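PDB 5EGN: esterase from Uncultured bacterium, which hydrolyses carboxylic esters and degrades N-acyl homoserine lactones, the signalling molecules of bacterial quorum sensing, probably through the serine-hydrolase chemistry of its fold. Local coordinates for residues Val9-Asp14 against Gly57-Pro62; Ser151-Arg156 against Ile237-His242; Leu102-Pro107 against Leu199-Ala204. The protein carries 2 engineered substitutions. All coordinates share one frame; numbering follows the deposited sequence.

Contact 1: residues Val9-Asp14 against Gly57-Pro62; sequences VKIYYD and GRSDKP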
ATOM      1  N   VAL A   9      21.732 -11.094   0.599  1.00 39.98           N
ATOM      2  CA  VAL A   9      20.275 -11.048   0.734  1.00 38.16           C
ATOM      3  C   VAL A   9      19.712  -9.701   0.280  1.00 37.08           C
ATOM      4  O   VAL A   9      20.054  -8.657   0.844  1.00 36.50           O
ATOM      5  CB  VAL A   9      19.836 -11.318   2.186  1.00 36.40           C
ATOM      6  CG1 VAL A   9      18.318 -11.269   2.302  1.00 34.63           C
ATOM      7  CG2 VAL A   9      20.364 -12.663   2.657  1.00 35.99           C
ATOM      8  N   LYS A  10      18.852  -9.730  -0.738  1.00 36.52           N
ATOM      9  CA  LYS A  10      18.251  -8.511  -1.273  1.00 34.96           C
ATOM     10  C   LYS A  10      17.129  -7.988  -0.383  1.00 32.55           C
ATOM     11  O   LYS A  10      16.152  -8.687  -0.119  1.00 31.82           O
ATOM     12  CB  LYS A  10      17.704  -8.743  -2.683  1.00 36.92           C
ATOM     13  CG  LYS A  10      18.640  -9.475  -3.625  1.00 38.80           C
ATOM     14  CD  LYS A  10      18.015  -9.608  -5.005  1.00 40.72           C
ATOM     15  CE  LYS A  10      18.523 -10.842  -5.726  1.00 43.59           C
ATOM     16  NZ  LYS A  10      18.043 -12.088  -5.065  1.00 41.65           N
ATOM     17  N   ILE A  11      17.281  -6.749   0.067  1.00 31.87           N
ATOM     18  CA  ILE A  11      16.255  -6.055   0.825  1.00 30.23           C
ATOM     19  C   ILE A  11      15.590  -5.005  -0.051  1.00 29.67           C
ATOM     20  O   ILE A  11      16.260  -4.109  -0.571  1.00 30.25           O
ATOM     21  CB  ILE A  11      16.837  -5.376   2.075  1.00 29.74           C
ATOM     22  CG1 ILE A  11      17.606  -6.391   2.921  1.00 29.74           C
ATOM     23  CG2 ILE A  11      15.736  -4.718   2.889  1.00 28.49           C
ATOM     24  CD1 ILE A  11      16.771  -7.573   3.349  1.00 30.17           C
ATOM     25  N   TYR A  12      14.277  -5.121  -0.225  1.00 28.40           N
ATOM     26  CA  TYR A  12      13.538  -4.128  -0.989  1.00 27.82           C
ATOM     27  C   TYR A  12      13.164  -2.944  -0.109  1.00 25.95           C
ATOM     28  O   TYR A  12      12.853  -3.106   1.072  1.00 24.30           O
ATOM     29  CB  TYR A  12      12.275  -4.731  -1.611  1.00 27.76           C
ATOM     30  CG  TYR A  12      11.558  -3.766  -2.530  1.00 27.25           C
ATOM     31  CD1 TYR A  12      11.904  -3.671  -3.871  1.00 29.00           C
ATOM     32  CD2 TYR A  12      10.547  -2.938  -2.053  1.00 25.59           C
ATOM     33  CE1 TYR A  12      11.263  -2.786  -4.711  1.00 27.94           C
ATOM     34  CE2 TYR A  12       9.901  -2.050  -2.888  1.00 25.46           C
ATOM     35  CZ  TYR A  12      10.263  -1.981  -4.216  1.00 25.79           C
ATOM     36  OH  TYR A  12       9.626  -1.102  -5.056  1.00 24.90           O
ATOM     37  N   TYR A  13      13.193  -1.755  -0.695  1.00 25.58           N
ATOM     38  CA  TYR A  13      12.821  -0.544   0.017  1.00 24.98           C
ATOM     39  C   TYR A  13      12.238   0.467  -0.955  1.00 24.96           C
ATOM     40  O   TYR A  13      12.524   0.419  -2.149  1.00 25.20           O
ATOM     41  CB  TYR A  13      14.032   0.055   0.733  1.00 25.64           C
ATOM     42  CG  TYR A  13      15.063   0.652  -0.202  1.00 26.03           C
ATOM     43  CD1 TYR A  13      16.009  -0.148  -0.827  1.00 27.12           C
ATOM     44  CD2 TYR A  13      15.091   2.017  -0.458  1.00 25.82           C
ATOM     45  CE1 TYR A  13      16.950   0.394  -1.683  1.00 27.49           C
ATOM     46  CE2 TYR A  13      16.029   2.567  -1.312  1.00 26.78           C
ATOM     47  CZ  TYR A  13      16.957   1.749  -1.920  1.00 27.44           C
ATOM     48  OH  TYR A  13      17.896   2.286  -2.770  1.00 27.21           O
ATOM     49  N   ASP A  14      11.423   1.385  -0.453  1.00 24.27           N
ATOM     50  CA  ASP A  14      11.000   2.516  -1.268  1.00 24.04           C
ATOM     51  C   ASP A  14      11.424   3.819  -0.605  1.00 23.47           C
ATOM     52  O   ASP A  14      11.452   3.922   0.623  1.00 22.87           O
ATOM     53  CB  ASP A  14       9.489   2.497  -1.504  1.00 23.72           C
ATOM     54  CG  ASP A  14       9.075   1.498  -2.569  1.00 23.84           C
ATOM     55  OD1 ASP A  14       9.826   1.320  -3.553  1.00 24.03           O
ATOM     56  OD2 ASP A  14       7.994   0.893  -2.422  1.00 24.14           O
ATOM     57  N   GLY A  57       7.385  -9.883   1.848  1.00 26.53           N
ATOM     58  CA  GLY A  57       7.046  -9.126   0.656  1.00 25.53           C
ATOM     59  C   GLY A  57       7.962  -9.297  -0.538  1.00 26.16           C
ATOM     60  O   GLY A  57       8.035 -10.372  -1.134  1.00 26.05           O
ATOM     61  N   ARG A  58       8.665  -8.225  -0.884  1.00 25.79           N
ATOM     62  CA  ARG A  58       9.452  -8.177  -2.108  1.00 26.20           C
ATOM     63  C   ARG A  58      10.934  -8.445  -1.867  1.00 26.92           C
ATOM     64  O   ARG A  58      11.723  -8.508  -2.809  1.00 27.68           O
ATOM     65  CB  ARG A  58       9.273  -6.816  -2.776  1.00 25.93           C
ATOM     66  CG  ARG A  58       7.827  -6.472  -3.065  1.00 25.56           C
ATOM     67  CD  ARG A  58       7.673  -4.999  -3.373  1.00 24.91           C
ATOM     68  NE  ARG A  58       7.434  -4.203  -2.174  1.00 24.56           N
ATOM     69  CZ  ARG A  58       6.380  -3.413  -2.008  1.00 24.36           C
ATOM     70  NH1 ARG A  58       5.472  -3.311  -2.968  1.00 24.51           N
ATOM     71  NH2 ARG A  58       6.234  -2.721  -0.888  1.00 24.11           N
ATOM     72  N   SER A  59      11.306  -8.596  -0.601  1.00 27.08           N
ATOM     73  CA  SER A  59      12.690  -8.883  -0.246  1.00 28.37           C
ATOM     74  C   SER A  59      12.987 -10.370  -0.370  1.00 29.56           C
ATOM     75  O   SER A  59      12.070 -11.189  -0.449  1.00 29.31           O
ATOM     76  CB  SER A  59      12.994  -8.404   1.175  1.00 28.37           C
ATOM     77  OG  SER A  59      12.993  -6.990   1.247  1.00 27.39           O
ATOM     78  N   ASP A  60      14.272 -10.710  -0.394  1.00 30.54           N
ATOM     79  CA  ASP A  60      14.691 -12.104  -0.412  1.00 31.16           C
ATOM     80  C   ASP A  60      14.200 -12.819   0.835  1.00 30.28           C
ATOM     81  O   ASP A  60      14.010 -12.200   1.883  1.00 29.99           O
ATOM     82  CB  ASP A  60      16.212 -12.221  -0.517  1.00 33.64           C
ATOM     83  CG  ASP A  60      16.701 -12.184  -1.948  1.00 35.01           C
ATOM     84  OD1 ASP A  60      15.857 -12.160  -2.867  1.00 34.65           O
ATOM     85  OD2 ASP A  60      17.932 -12.198  -2.153  1.00 38.69           O
ATOM     86  N   LYS A  61      13.987 -14.123   0.716  1.00 29.46           N
ATOM     87  CA  LYS A  61      13.483 -14.910   1.829  1.00 30.90           C
ATOM     88  C   LYS A  61      14.352 -16.142   2.061  1.00 33.35           C
ATOM     89  O   LYS A  61      13.952 -17.259   1.729  1.00 34.24           O
ATOM     90  CB  LYS A  61      12.030 -15.310   1.570  1.00 31.44           C
ATOM     91  CG  LYS A  61      11.162 -14.137   1.144  1.00 29.82           C
ATOM     92  CD  LYS A  61       9.766 -14.554   0.748  1.00 28.87           C
ATOM     93  CE  LYS A  61       8.931 -13.340   0.388  1.00 27.18           C
ATOM     94  NZ  LYS A  61       9.546 -12.576  -0.732  1.00 27.79           N
ATOM     95  N   PRO A  62      15.549 -15.938   2.634  1.00 32.62           N
ATOM     96  CA  PRO A  62      16.489 -17.036   2.883  1.00 33.60           C
ATOM     97  C   PRO A  62      15.939 -18.036   3.890  1.00 33.89           C
ATOM     98  O   PRO A  62      14.993 -17.726   4.614  1.00 34.14           O
ATOM     99  CB  PRO A  62      17.726 -16.322   3.436  1.00 34.19           C
ATOM    100  CG  PRO A  62      17.202 -15.058   4.016  1.00 33.32           C
ATOM    101  CD  PRO A  62      16.069 -14.650   3.123  1.00 32.17           C
TER
HETATM  102  O   HOH W   1      19.904 -12.972  -3.688  1.00 37.44           O
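R58 and Y12 meet where the loop after strand 47-51 of this alpha/beta-hydrolase fold runs nearly antiparallel to strand 9-16. R58 CB sits 3.8 Å from Y12 CG. CD lies over one face of the phenol ring, 3.9 Å from its centroid, in a CH-pi contact; the bend at CG-CD (chi3 -89°) then brings NE to 3.4 Å from Y12 CE2, and the guanidinium is tilted 38° against the ring. The tip turns to the dimer: NH1 forms a salt bridge with D14 of the second subunit, while D14 here receives R58 NE of that subunit, so the exchange is reciprocal.

Next along the loop, S59 OG accepts Y12 N at 2.7 Å and also bonds D52 O, tying two backbones through one hydroxyl. D60 N donates to K10 O (2.8 Å). At the start of the strand segment, V9 CG1 lies 3.6 Å from D60 CB and also packs on the P62 ring.

The D60 carboxylate takes K10 twice. K10 N reaches OD2 at 3.0 Å from above the carboxylate plane, and the lysine chain bends about CD-CE (chi4 68°), so that NZ meets D60 OD2 on its syn lone pair, 2.9 Å away.

Contact 2: residues Ser151-Arg156 against Ile237-His242; sequences SARSKR and INDVGH. Engineered in segment 237-242: N238 (natural residue Lys).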
ATOM      1  N   SER A 151      -9.310  -3.694  17.241  1.00 27.29           N
ATOM      2  CA  SER A 151     -10.343  -3.332  18.200  1.00 28.39           C
ATOM      3  C   SER A 151     -11.720  -3.729  17.685  1.00 28.60           C
ATOM      4  O   SER A 151     -11.886  -4.023  16.500  1.00 28.79           O
ATOM      5  CB  SER A 151     -10.305  -1.833  18.499  1.00 27.97           C
ATOM      6  OG  SER A 151     -10.747  -1.077  17.386  1.00 27.72           O
ATOM      7  N   ALA A 152     -12.701  -3.741  18.581  1.00 28.10           N
ATOM      8  CA  ALA A 152     -14.074  -4.056  18.214  1.00 28.66           C
ATOM      9  C   ALA A 152     -14.613  -3.012  17.243  1.00 29.48           C
ATOM     10  O   ALA A 152     -15.305  -3.340  16.276  1.00 29.81           O
ATOM     11  CB  ALA A 152     -14.952  -4.139  19.454  1.00 27.65           C
ATOM     12  N   ARG A 153     -14.278  -1.752  17.507  1.00 29.16           N
ATOM     13  CA  ARG A 153     -14.678  -0.641  16.652  1.00 30.59           C
ATOM     14  C   ARG A 153     -14.097  -0.802  15.251  1.00 30.20           C
ATOM     15  O   ARG A 153     -14.755  -0.496  14.255  1.00 31.07           O
ATOM     16  CB  ARG A 153     -14.229   0.681  17.272  1.00 33.23           C
ATOM     17  CG  ARG A 153     -14.716   1.929  16.560  1.00 38.14           C
ATOM     18  CD  ARG A 153     -14.282   3.157  17.337  1.00 41.16           C
ATOM     19  NE  ARG A 153     -14.565   4.404  16.635  1.00 51.62           N
ATOM     20  CZ  ARG A 153     -15.244   5.416  17.165  1.00 47.65           C
ATOM     21  NH1 ARG A 153     -15.713   5.326  18.403  1.00 50.26           N
ATOM     22  NH2 ARG A 153     -15.456   6.518  16.459  1.00 48.63           N
ATOM     23  N   SER A 154     -12.862  -1.289  15.183  1.00 29.53           N
ATOM     24  CA  SER A 154     -12.212  -1.551  13.904  1.00 29.11           C
ATOM     25  C   SER A 154     -12.858  -2.737  13.198  1.00 28.51           C
ATOM     26  O   SER A 154     -13.000  -2.735  11.978  1.00 27.36           O
ATOM     27  CB  SER A 154     -10.717  -1.802  14.099  1.00 27.96           C
ATOM     28  OG  SER A 154     -10.060  -0.631  14.552  1.00 29.26           O
ATOM     29  N   LYS A 155     -13.248  -3.748  13.970  1.00 28.85           N
ATOM     30  CA  LYS A 155     -13.958  -4.898  13.419  1.00 28.88           C
ATOM     31  C   LYS A 155     -15.306  -4.472  12.851  1.00 29.41           C
ATOM     32  O   LYS A 155     -15.822  -5.089  11.919  1.00 29.26           O
ATOM     33  CB  LYS A 155     -14.159  -5.976  14.485  1.00 29.49           C
ATOM     34  CG  LYS A 155     -12.878  -6.630  14.955  1.00 30.34           C
ATOM     35  CD  LYS A 155     -13.160  -7.717  15.977  1.00 32.68           C
ATOM     36  CE  LYS A 155     -11.872  -8.345  16.483  1.00 38.22           C
ATOM     37  NZ  LYS A 155     -12.126  -9.453  17.442  1.00 37.05           N
ATOM     38  N   ARG A 156     -15.869  -3.414  13.421  1.00 30.11           N
ATOM     39  CA  ARG A 156     -17.153  -2.892  12.974  1.00 30.56           C
ATOM     40  C   ARG A 156     -17.007  -2.054  11.708  1.00 30.75           C
ATOM     41  O   ARG A 156     -17.658  -2.324  10.698  1.00 33.06           O
ATOM     42  CB  ARG A 156     -17.807  -2.058  14.079  1.00 31.92           C
ATOM     43  CG  ARG A 156     -19.260  -1.693  13.812  1.00 32.09           C
ATOM     44  CD  ARG A 156     -19.784  -0.713  14.851  1.00 33.61           C
ATOM     45  NE  ARG A 156     -19.272   0.639  14.646  1.00 36.72           N
ATOM     46  CZ  ARG A 156     -18.916   1.463  15.626  1.00 39.23           C
ATOM     47  NH1 ARG A 156     -19.005   1.074  16.892  1.00 43.76           N
ATOM     48  NH2 ARG A 156     -18.463   2.676  15.341  1.00 41.68           N
ATOM     49  N   ILE A 237      -3.757   4.182  23.208  1.00 26.48           N
ATOM     50  CA  ILE A 237      -4.784   4.699  22.313  1.00 26.67           C
ATOM     51  C   ILE A 237      -6.121   3.968  22.465  1.00 27.03           C
ATOM     52  O   ILE A 237      -6.181   2.745  22.320  1.00 28.95           O
ATOM     53  CB  ILE A 237      -4.332   4.616  20.842  1.00 27.13           C
ATOM     54  CG1 ILE A 237      -2.952   5.243  20.681  1.00 26.94           C
ATOM     55  CG2 ILE A 237      -5.315   5.337  19.956  1.00 27.69           C
ATOM     56  CD1 ILE A 237      -2.890   6.703  21.080  1.00 26.76           C
ATOM     57  N   ASN A 238      -7.182   4.719  22.761  1.00 26.72           N
ATOM     58  CA  ASN A 238      -8.531   4.166  22.886  1.00 28.62           C
ATOM     59  C   ASN A 238      -9.083   3.661  21.550  1.00 28.62           C
ATOM     60  O   ASN A 238      -8.901   4.314  20.519  1.00 26.87           O
ATOM     61  CB  ASN A 238      -9.480   5.223  23.458  1.00 30.33           C
ATOM     62  CG  ASN A 238     -10.126   4.795  24.769  1.00 31.60           C
ATOM     63  OD1 ASN A 238      -9.458   4.698  25.795  1.00 31.63           O
ATOM     64  ND2 ASN A 238     -11.436   4.573  24.746  1.00 34.34           N
ATOM     65  N   ASP A 239      -9.774   2.517  21.594  1.00 29.25           N
ATOM     66  CA  ASP A 239     -10.466   1.922  20.436  1.00 29.39           C
ATOM     67  C   ASP A 239      -9.508   1.473  19.323  1.00 28.23           C
ATOM     68  O   ASP A 239      -9.874   1.476  18.145  1.00 29.05           O
ATOM     69  CB  ASP A 239     -11.488   2.912  19.843  1.00 33.14           C
ATOM     70  CG  ASP A 239     -12.775   2.995  20.640  1.00 32.81           C
ATOM     71  OD1 ASP A 239     -13.387   1.934  20.883  1.00 31.80           O
ATOM     72  OD2 ASP A 239     -13.181   4.120  21.000  1.00 34.39           O
ATOM     73  N   VAL A 240      -8.292   1.071  19.685  1.00 28.30           N
ATOM     74  CA  VAL A 240      -7.300   0.625  18.692  1.00 27.32           C
ATOM     75  C   VAL A 240      -6.620  -0.665  19.142  1.00 26.38           C
ATOM     76  O   VAL A 240      -6.467  -0.887  20.350  1.00 27.23           O
ATOM     77  CB  VAL A 240      -6.236   1.714  18.446  1.00 27.20           C
ATOM     78  CG1 VAL A 240      -5.187   1.249  17.448  1.00 26.05           C
ATOM     79  CG2 VAL A 240      -6.912   2.972  17.946  1.00 28.33           C
ATOM     80  N   GLY A 241      -6.254  -1.527  18.191  1.00 26.38           N
ATOM     81  CA  GLY A 241      -5.521  -2.740  18.507  1.00 26.96           C
ATOM     82  C   GLY A 241      -4.054  -2.649  18.115  1.00 25.49           C
ATOM     83  O   GLY A 241      -3.317  -1.812  18.636  1.00 25.11           O
ATOM     84  N   HIS A 242      -3.630  -3.502  17.186  1.00 25.10           N
ATOM     85  CA  HIS A 242      -2.218  -3.630  16.826  1.00 25.34           C
ATOM     86  C   HIS A 242      -1.798  -2.672  15.716  1.00 24.60           C
ATOM     87  O   HIS A 242      -0.613  -2.389  15.549  1.00 24.07           O
ATOM     88  CB  HIS A 242      -1.917  -5.071  16.395  1.00 25.64           C
ATOM     89  CG  HIS A 242      -0.492  -5.483  16.591  1.00 25.39           C
ATOM     90  ND1 HIS A 242       0.127  -5.455  17.825  1.00 25.76           N
ATOM     91  CD2 HIS A 242       0.432  -5.951  15.720  1.00 25.49           C
ATOM     92  CE1 HIS A 242       1.371  -5.880  17.700  1.00 25.47           C
ATOM     93  NE2 HIS A 242       1.581  -6.187  16.432  1.00 26.04           N
TER
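S151 OG donates to D239 O at 2.8 Å, the one hydrogen bond between the start of helix 152-157 and the turn after strand 233-237. The hydroxyl comes in well above the carbonyl plane, with a C=O...donor angle of only 110°, so it sits over the carbonyl group more than beyond its oxygen. Its placement comes from chi1 of 70°, which tucks OG between the backbone N and the carbonyl carbon of S151. From there the same oxygen also accepts S154 N (3.1 Å), making S151 the N-cap of the helix.

Beside this bond, R153 stretches out from CG to NE and crosses D239 at a slant. CD rests 3.6 Å from D239 CG, and NH1 stands 3.8 Å from OD2. That is a long salt bridge, with the guanidinium and carboxylate planes turned 45° apart.

The second shell fixes both partners. D239 is the third residue of a type II turn from I237 to V240 and has positive phi; N238 before it is engineered. E247 reaches across: OE2 bonds S151 OG and S154 OG, and OE1 bonds G241 N. E213 OE1 takes A152 N in the first turn. One residue past G241, H242 ND1 bonds D214 OD2 and the ring touches S93, an arrangement consistent with the Ser-His-Asp triad of alpha/beta hydrolases.

D239 O and the E247 carboxylate both face S151 OG, which would have to share its proton between them if E247 is ionised. E213 takes the N-H of A152 and E247 bonds the hydroxyls of S151 and S154, so the helix start would probably favour their negative charge; D239 has R153 as its nearby positive partner, at long range.

Contact 3: residues Leu102-Pro107 against Leu199-Ala204; sequences LNLDHP and LSSIQA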
ATOM      1  N   LEU A 102      18.467  -1.440  16.758  1.00 30.67           N
ATOM      2  CA  LEU A 102      19.213  -0.438  16.008  1.00 30.40           C
ATOM      3  C   LEU A 102      19.743   0.648  16.940  1.00 31.19           C
ATOM      4  O   LEU A 102      20.838   1.167  16.733  1.00 31.12           O
ATOM      5  CB  LEU A 102      18.333   0.170  14.913  1.00 30.92           C
ATOM      6  CG  LEU A 102      19.015   0.954  13.789  1.00 31.27           C
ATOM      7  CD1 LEU A 102      18.208   0.829  12.511  1.00 29.91           C
ATOM      8  CD2 LEU A 102      19.185   2.417  14.159  1.00 33.13           C
ATOM      9  N   ASN A 103      18.963   0.993  17.960  1.00 31.14           N
ATOM     10  CA  ASN A 103      19.417   1.937  18.977  1.00 31.46           C
ATOM     11  C   ASN A 103      20.558   1.352  19.799  1.00 31.73           C
ATOM     12  O   ASN A 103      21.443   2.074  20.261  1.00 30.76           O
ATOM     13  CB  ASN A 103      18.266   2.338  19.901  1.00 31.39           C
ATOM     14  CG  ASN A 103      17.497   3.536  19.385  1.00 30.88           C
ATOM     15  OD1 ASN A 103      17.634   4.645  19.902  1.00 30.92           O
ATOM     16  ND2 ASN A 103      16.685   3.321  18.356  1.00 30.54           N
ATOM     17  N   LEU A 104      20.528   0.034  19.976  1.00 31.69           N
ATOM     18  CA  LEU A 104      21.571  -0.659  20.726  1.00 32.05           C
ATOM     19  C   LEU A 104      22.895  -0.726  19.965  1.00 32.50           C
ATOM     20  O   LEU A 104      23.948  -0.402  20.515  1.00 31.95           O
ATOM     21  CB  LEU A 104      21.108  -2.073  21.088  1.00 31.90           C
ATOM     22  CG  LEU A 104      20.604  -2.268  22.519  1.00 32.40           C
ATOM     23  CD1 LEU A 104      19.669  -1.145  22.910  1.00 36.49           C
ATOM     24  CD2 LEU A 104      19.913  -3.615  22.679  1.00 32.82           C
ATOM     25  N   ASP A 105      22.838  -1.141  18.703  1.00 32.40           N
ATOM     26  CA  ASP A 105      24.051  -1.371  17.921  1.00 32.45           C
ATOM     27  C   ASP A 105      24.498  -0.156  17.111  1.00 32.22           C
ATOM     28  O   ASP A 105      25.686   0.004  16.832  1.00 33.11           O
ATOM     29  CB  ASP A 105      23.853  -2.560  16.978  1.00 32.81           C
ATOM     30  CG  ASP A 105      23.596  -3.854  17.719  1.00 32.88           C
ATOM     31  OD1 ASP A 105      24.010  -3.961  18.892  1.00 33.19           O
ATOM     32  OD2 ASP A 105      22.982  -4.767  17.128  1.00 32.89           O
ATOM     33  N   HIS A 106      23.552   0.695  16.725  1.00 32.39           N
ATOM     34  CA  HIS A 106      23.887   1.880  15.940  1.00 32.34           C
ATOM     35  C   HIS A 106      23.208   3.140  16.470  1.00 32.36           C
ATOM     36  O   HIS A 106      22.357   3.716  15.792  1.00 32.78           O
ATOM     37  CB  HIS A 106      23.508   1.671  14.471  1.00 32.64           C
ATOM     38  CG  HIS A 106      24.075   0.423  13.871  1.00 31.59           C
ATOM     39  ND1 HIS A 106      23.518  -0.820  14.076  1.00 31.55           N
ATOM     40  CD2 HIS A 106      25.152   0.226  13.073  1.00 31.19           C
ATOM     41  CE1 HIS A 106      24.224  -1.730  13.431  1.00 30.73           C
ATOM     42  NE2 HIS A 106      25.222  -1.122  12.814  1.00 30.37           N
ATOM     43  N   PRO A 107      23.590   3.583  17.677  1.00 32.62           N
ATOM     44  CA  PRO A 107      22.982   4.788  18.253  1.00 32.36           C
ATOM     45  C   PRO A 107      23.364   6.043  17.476  1.00 33.59           C
ATOM     46  O   PRO A 107      22.713   7.079  17.601  1.00 34.32           O
ATOM     47  CB  PRO A 107      23.556   4.825  19.671  1.00 31.83           C
ATOM     48  CG  PRO A 107      24.869   4.133  19.551  1.00 31.38           C
ATOM     49  CD  PRO A 107      24.658   3.042  18.538  1.00 32.31           C
ATOM     50  N   LEU A 199      17.272  -2.170  28.102  1.00 35.91           N
ATOM     51  CA  LEU A 199      16.361  -1.110  27.676  1.00 34.66           C
ATOM     52  C   LEU A 199      16.804   0.267  28.156  1.00 34.32           C
ATOM     53  O   LEU A 199      16.636   1.261  27.449  1.00 33.73           O
ATOM     54  CB  LEU A 199      14.943  -1.391  28.175  1.00 33.55           C
ATOM     55  CG  LEU A 199      14.131  -2.431  27.403  1.00 33.43           C
ATOM     56  CD1 LEU A 199      12.930  -2.872  28.216  1.00 31.57           C
ATOM     57  CD2 LEU A 199      13.690  -1.873  26.058  1.00 31.48           C
ATOM     58  N   SER A 200      17.373   0.320  29.355  1.00 34.85           N
ATOM     59  CA  SER A 200      17.769   1.589  29.956  1.00 34.74           C
ATOM     60  C   SER A 200      19.007   2.183  29.291  1.00 35.76           C
ATOM     61  O   SER A 200      19.400   3.310  29.595  1.00 37.10           O
ATOM     62  CB  SER A 200      18.010   1.415  31.457  1.00 33.79           C
ATOM     63  OG  SER A 200      18.932   0.372  31.714  1.00 34.69           O
ATOM     64  N   SER A 201      19.618   1.423  28.388  1.00 35.97           N
ATOM     65  CA  SER A 201      20.743   1.919  27.604  1.00 36.89           C
ATOM     66  C   SER A 201      20.248   2.693  26.385  1.00 38.57           C
ATOM     67  O   SER A 201      20.987   3.482  25.800  1.00 39.31           O
ATOM     68  CB  SER A 201      21.655   0.768  27.171  1.00 36.52           C
ATOM     69  OG  SER A 201      20.954  -0.178  26.384  1.00 40.49           O
ATOM     70  N   ILE A 202      18.996   2.462  26.002  1.00 37.39           N
ATOM     71  CA  ILE A 202      18.355   3.261  24.962  1.00 37.98           C
ATOM     72  C   ILE A 202      18.055   4.645  25.509  1.00 39.16           C
ATOM     73  O   ILE A 202      17.246   4.787  26.418  1.00 37.04           O
ATOM     74  CB  ILE A 202      17.043   2.621  24.468  1.00 38.25           C
ATOM     75  CG1 ILE A 202      17.297   1.209  23.948  1.00 36.53           C
ATOM     76  CG2 ILE A 202      16.388   3.495  23.404  1.00 34.34           C
ATOM     77  CD1 ILE A 202      16.049   0.502  23.465  1.00 33.06           C
ATOM     78  N   GLN A 203      18.698   5.670  24.962  1.00 39.71           N
ATOM     79  CA  GLN A 203      18.548   7.012  25.515  1.00 42.82           C
ATOM     80  C   GLN A 203      17.901   7.994  24.549  1.00 40.60           C
ATOM     81  O   GLN A 203      17.466   9.072  24.944  1.00 43.36           O
ATOM     82  CB  GLN A 203      19.911   7.541  25.956  1.00 48.62           C
ATOM     83  CG  GLN A 203      20.616   6.658  26.977  1.00 46.19           C
ATOM     84  CD  GLN A 203      20.136   6.922  28.384  1.00 50.40           C
ATOM     85  OE1 GLN A 203      19.624   8.002  28.686  1.00 58.89           O
ATOM     86  NE2 GLN A 203      20.313   5.944  29.261  1.00 49.56           N
ATOM     87  N   ALA A 204      17.842   7.607  23.281  1.00 38.61           N
ATOM     88  CA  ALA A 204      17.276   8.453  22.236  1.00 35.76           C
ATOM     89  C   ALA A 204      15.808   8.762  22.519  1.00 33.50           C
ATOM     90  O   ALA A 204      15.130   7.986  23.198  1.00 32.93           O
ATOM     91  CB  ALA A 204      17.428   7.787  20.878  1.00 34.26           C
TER
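L104 and I202 come together through their torsions. Chi1 -101° and chi2 45° of L104 together turn CD1 toward the loop before strand 206-211. I202 has CG1 opposite its carbonyl carbon (chi1 -57°), which leaves CG1 for the leucine and CG2 for N103. The two aliphatic chains cross at about a right angle, with L104 CD1 3.5 Å from I202 CG1. The same methyl passes S201 OG at 3.8 Å, but that hydroxyl is bonded to R198 O.

One residue back on helix 94-105, N103 lies crosswise over I202, its OD1 3.9 Å from CG2. The amide oxygen also comes against the A204 methyl, OD1 to CB 3.3 Å. The other end of the amide, ND2, is bonded to N113 OD1 on strand 110-116 and to A99 O one helical turn back. A204 in turn leans on V110 and N113, so the loop is pressed against helix and strand together.

No hydrogen bond crosses between the two segments. The asparagine amide and the serine hydroxyl spend their bonding capacity elsewhere, and what joins 102-107 to 199-204 is van der Waals contact between methyl, methylene and amide groups.

How the contacts relate
The three contacts lie well apart and none touches another. Contact 1 closes first in the chain, and its centre is 31 Å from that of contact 2, on the opposite side of the chain's centre. Contact 3 approaches contact 1 more closely, to about 11 Å between nearest atoms. Contacts 2 and 3 alternate in sequence, 102-107, 151-156, 199-204, 237-242, with centres 31 Å apart. Contact 2 borders the probable catalytic machinery, since H242 ends one of its segments; contact 3 involves the far end of helix 94-105, whose start follows S93, the likely nucleophile. Only contact 1 reaches the second subunit.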